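Long-range contact in kallistatin (PDB 6F4V), which inhibits tissue kallikrein as a serpin, forming a stable equimolar complex with the protease, which cleaves it at the reactive site: residues E143-I148 with Y168-W173. Residues are numbered along the deposited sequence; the frame is centred on the assembly and turned at random.
Sequences ETRGKI and YFKALW
The aliphatic part of Arg145 lies across one face of the Tyr168 ring in a CH-pi contact, CG of Arg145 standing 3.9 Å from the ring centroid of Tyr168 and displaced toward the rim. CD of Arg145 continues toward the hydroxyl end of the ring, 3.6 Å from CZ of Tyr168. The chain, extended from CG to NE, then turns the guanidinium edge to the ring, its plane 81° from that of the phenol, and NH2 goes on to a salt bridge with Glu90. Other van der Waals contacts border the ring: the carbonyl O of Thr144 comes obliquely to within 3.5 Å of CD1 of Tyr168, and CG of Lys147 sits near the ring plane at an edge. CG of Tyr168 is anti to its backbone N (chi1 -177°), which carries the ring from the strand toward the turn. The hydroxyl of Tyr168 is hydrogen-bonded to Glu330 of strand 328-340.

No hydrogen bond joins the two segments; those of 143-148 hold the turn and close the helix. Lys147 N bonds to Thr144 O (3.1 Å) in a type I' turn, while Ile148 N donates to OG1 of Thr144 (3.0 Å), a hydroxyl also bonded to Val140 O in the last helical turn. Arg145, at positive phi, is the C-prime residue of a Schellman motif (Gly146 N to Lys141 O, Arg145 N to Lys142 O). The turn after serpin helix F (129-143) packs on Tyr168 of strand 3 of beta-sheet A (159-172); strand 328-340, between 159-172 and 312-324, is consistent with an inserted, cleaved reactive-centre loop.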
loop_
_atom_site.group_PDB
_atom_site.type_symbol
_atom_site.label_atom_id
_atom_site.label_comp_id
_atom_site.label_asym_id
_atom_site.label_seq_id
_atom_site.Cartn_x
_atom_site.Cartn_y
_atom_site.Cartn_z
ATOM N N GLU A 143 4.861 -8.452 -13.287
ATOM C CA GLU A 143 4.692 -8.896 -11.910
ATOM C C GLU A 143 3.377 -8.512 -11.258
ATOM O O GLU A 143 2.928 -9.186 -10.321
ATOM C CB GLU A 143 5.864 -8.416 -11.056
ATOM C CG GLU A 143 7.174 -9.081 -11.417
ATOM C CD GLU A 143 7.215 -10.587 -11.151
ATOM O OE1 GLU A 143 6.315 -11.165 -10.509
ATOM O OE2 GLU A 143 8.197 -11.193 -11.591
ATOM N N THR A 144 2.749 -7.452 -11.755
ATOM C CA THR A 144 1.453 -7.008 -11.264
ATOM C C THR A 144 0.277 -7.438 -12.142
ATOM O O THR A 144 -0.814 -6.895 -12.022
ATOM C CB THR A 144 1.454 -5.481 -11.010
ATOM O OG1 THR A 144 1.825 -4.764 -12.193
ATOM C CG2 THR A 144 2.442 -5.164 -9.911
ATOM N N ARG A 145 0.490 -8.474 -12.967
ATOM C CA ARG A 145 -0.545 -8.982 -13.902
ATOM C C ARG A 145 -1.206 -7.880 -14.703
ATOM O O ARG A 145 -2.437 -7.827 -14.827
ATOM C CB ARG A 145 -1.579 -9.811 -13.164
ATOM C CG ARG A 145 -0.960 -10.955 -12.384
ATOM C CD ARG A 145 -1.944 -12.108 -12.188
ATOM N NE ARG A 145 -1.340 -13.149 -11.341
ATOM C CZ ARG A 145 -0.567 -14.150 -11.772
ATOM N NH1 ARG A 145 -0.270 -14.306 -13.072
ATOM N NH2 ARG A 145 -0.081 -15.018 -10.889
ATOM N N GLY A 146 -0.371 -6.959 -15.182
ATOM C CA GLY A 146 -0.809 -5.877 -16.028
ATOM C C GLY A 146 -1.346 -4.632 -15.366
ATOM O O GLY A 146 -1.650 -3.661 -16.055
ATOM N N LYS A 147 -1.468 -4.639 -14.032
ATOM C CA LYS A 147 -2.118 -3.552 -13.324
ATOM C C LYS A 147 -1.282 -2.290 -13.138
ATOM O O LYS A 147 -1.813 -1.190 -13.204
ATOM C CB LYS A 147 -2.600 -4.034 -11.950
ATOM C CG LYS A 147 -3.616 -5.174 -12.003
ATOM C CD LYS A 147 -4.765 -4.946 -12.978
ATOM C CE LYS A 147 -5.544 -3.711 -12.625
ATOM N NZ LYS A 147 -6.740 -3.529 -13.482
ATOM N N ILE A 148 0.001 -2.439 -12.852
ATOM C CA ILE A 148 0.879 -1.273 -12.673
ATOM C C ILE A 148 1.729 -1.051 -13.918
ATOM O O ILE A 148 2.715 -1.746 -14.147
ATOM C CB ILE A 148 1.771 -1.375 -11.423
ATOM C CG1 ILE A 148 0.932 -1.697 -10.183
ATOM C CG2 ILE A 148 2.558 -0.076 -11.283
ATOM C CD1 ILE A 148 -0.196 -0.731 -9.873
ATOM N N TYR A 168 1.177 -7.784 -5.425
ATOM C CA TYR A 168 0.022 -8.201 -6.177
ATOM C C TYR A 168 -0.861 -9.020 -5.242
ATOM O O TYR A 168 -0.367 -9.937 -4.574
ATOM C CB TYR A 168 0.406 -9.017 -7.398
ATOM C CG TYR A 168 -0.837 -9.375 -8.184
ATOM C CD1 TYR A 168 -1.461 -8.441 -8.996
ATOM C CD2 TYR A 168 -1.441 -10.624 -8.048
ATOM C CE1 TYR A 168 -2.634 -8.746 -9.683
ATOM C CE2 TYR A 168 -2.623 -10.942 -8.732
ATOM C CZ TYR A 168 -3.206 -10.006 -9.554
ATOM O OH TYR A 168 -4.379 -10.277 -10.248
ATOM N N PHE A 169 -2.145 -8.682 -5.208
ATOM C CA PHE A 169 -3.114 -9.248 -4.295
ATOM C C PHE A 169 -4.386 -9.548 -5.054
ATOM O O PHE A 169 -5.001 -8.654 -5.625
ATOM C CB PHE A 169 -3.414 -8.216 -3.196
ATOM C CG PHE A 169 -4.487 -8.621 -2.231
ATOM C CD1 PHE A 169 -4.181 -9.400 -1.143
ATOM C CD2 PHE A 169 -5.783 -8.185 -2.379
ATOM C CE1 PHE A 169 -5.149 -9.759 -0.215
ATOM C CE2 PHE A 169 -6.771 -8.526 -1.441
ATOM C CZ PHE A 169 -6.439 -9.314 -0.361
ATOM N N LYS A 170 -4.816 -10.806 -5.023
ATOM C CA LYS A 170 -6.097 -11.164 -5.634
ATOM C C LYS A 170 -6.739 -12.187 -4.727
ATOM O O LYS A 170 -6.134 -13.233 -4.414
ATOM C CB LYS A 170 -5.901 -11.713 -7.068
ATOM C CG LYS A 170 -7.246 -11.989 -7.767
ATOM C CD LYS A 170 -7.127 -12.178 -9.290
ATOM C CE LYS A 170 -6.285 -13.340 -9.735
ATOM N NZ LYS A 170 -6.131 -13.326 -11.245
ATOM N N ALA A 171 -7.939 -11.875 -4.282
ATOM C CA ALA A 171 -8.572 -12.643 -3.230
ATOM C C ALA A 171 -10.059 -12.706 -3.422
ATOM O O ALA A 171 -10.716 -11.709 -3.652
ATOM C CB ALA A 171 -8.270 -12.005 -1.870
ATOM N N LEU A 172 -10.600 -13.898 -3.253
ATOM C CA LEU A 172 -12.036 -14.112 -3.302
ATOM C C LEU A 172 -12.731 -13.703 -1.992
ATOM O O LEU A 172 -12.203 -13.961 -0.899
ATOM C CB LEU A 172 -12.321 -15.597 -3.522
ATOM C CG LEU A 172 -11.907 -16.202 -4.856
ATOM C CD1 LEU A 172 -11.959 -17.724 -4.724
ATOM C CD2 LEU A 172 -12.786 -15.709 -5.990
ATOM N N TRP A 173 -13.936 -13.148 -2.095
ATOM C CA TRP A 173 -14.770 -12.909 -0.911
ATOM C C TRP A 173 -15.146 -14.232 -0.254
ATOM O O TRP A 173 -15.488 -15.175 -0.964
ATOM C CB TRP A 173 -16.092 -12.237 -1.292
ATOM C CG TRP A 173 -16.004 -10.934 -1.952
ATOM C CD1 TRP A 173 -16.514 -10.601 -3.147
ATOM C CD2 TRP A 173 -15.393 -9.752 -1.424
ATOM N NE1 TRP A 173 -16.283 -9.276 -3.414
ATOM C CE2 TRP A 173 -15.570 -8.736 -2.378
ATOM C CE3 TRP A 173 -14.729 -9.450 -0.222
ATOM C CZ2 TRP A 173 -15.092 -7.422 -2.173
ATOM C CZ3 TRP A 173 -14.257 -8.142 -0.026
ATOM C CH2 TRP A 173 -14.435 -7.165 -0.997
#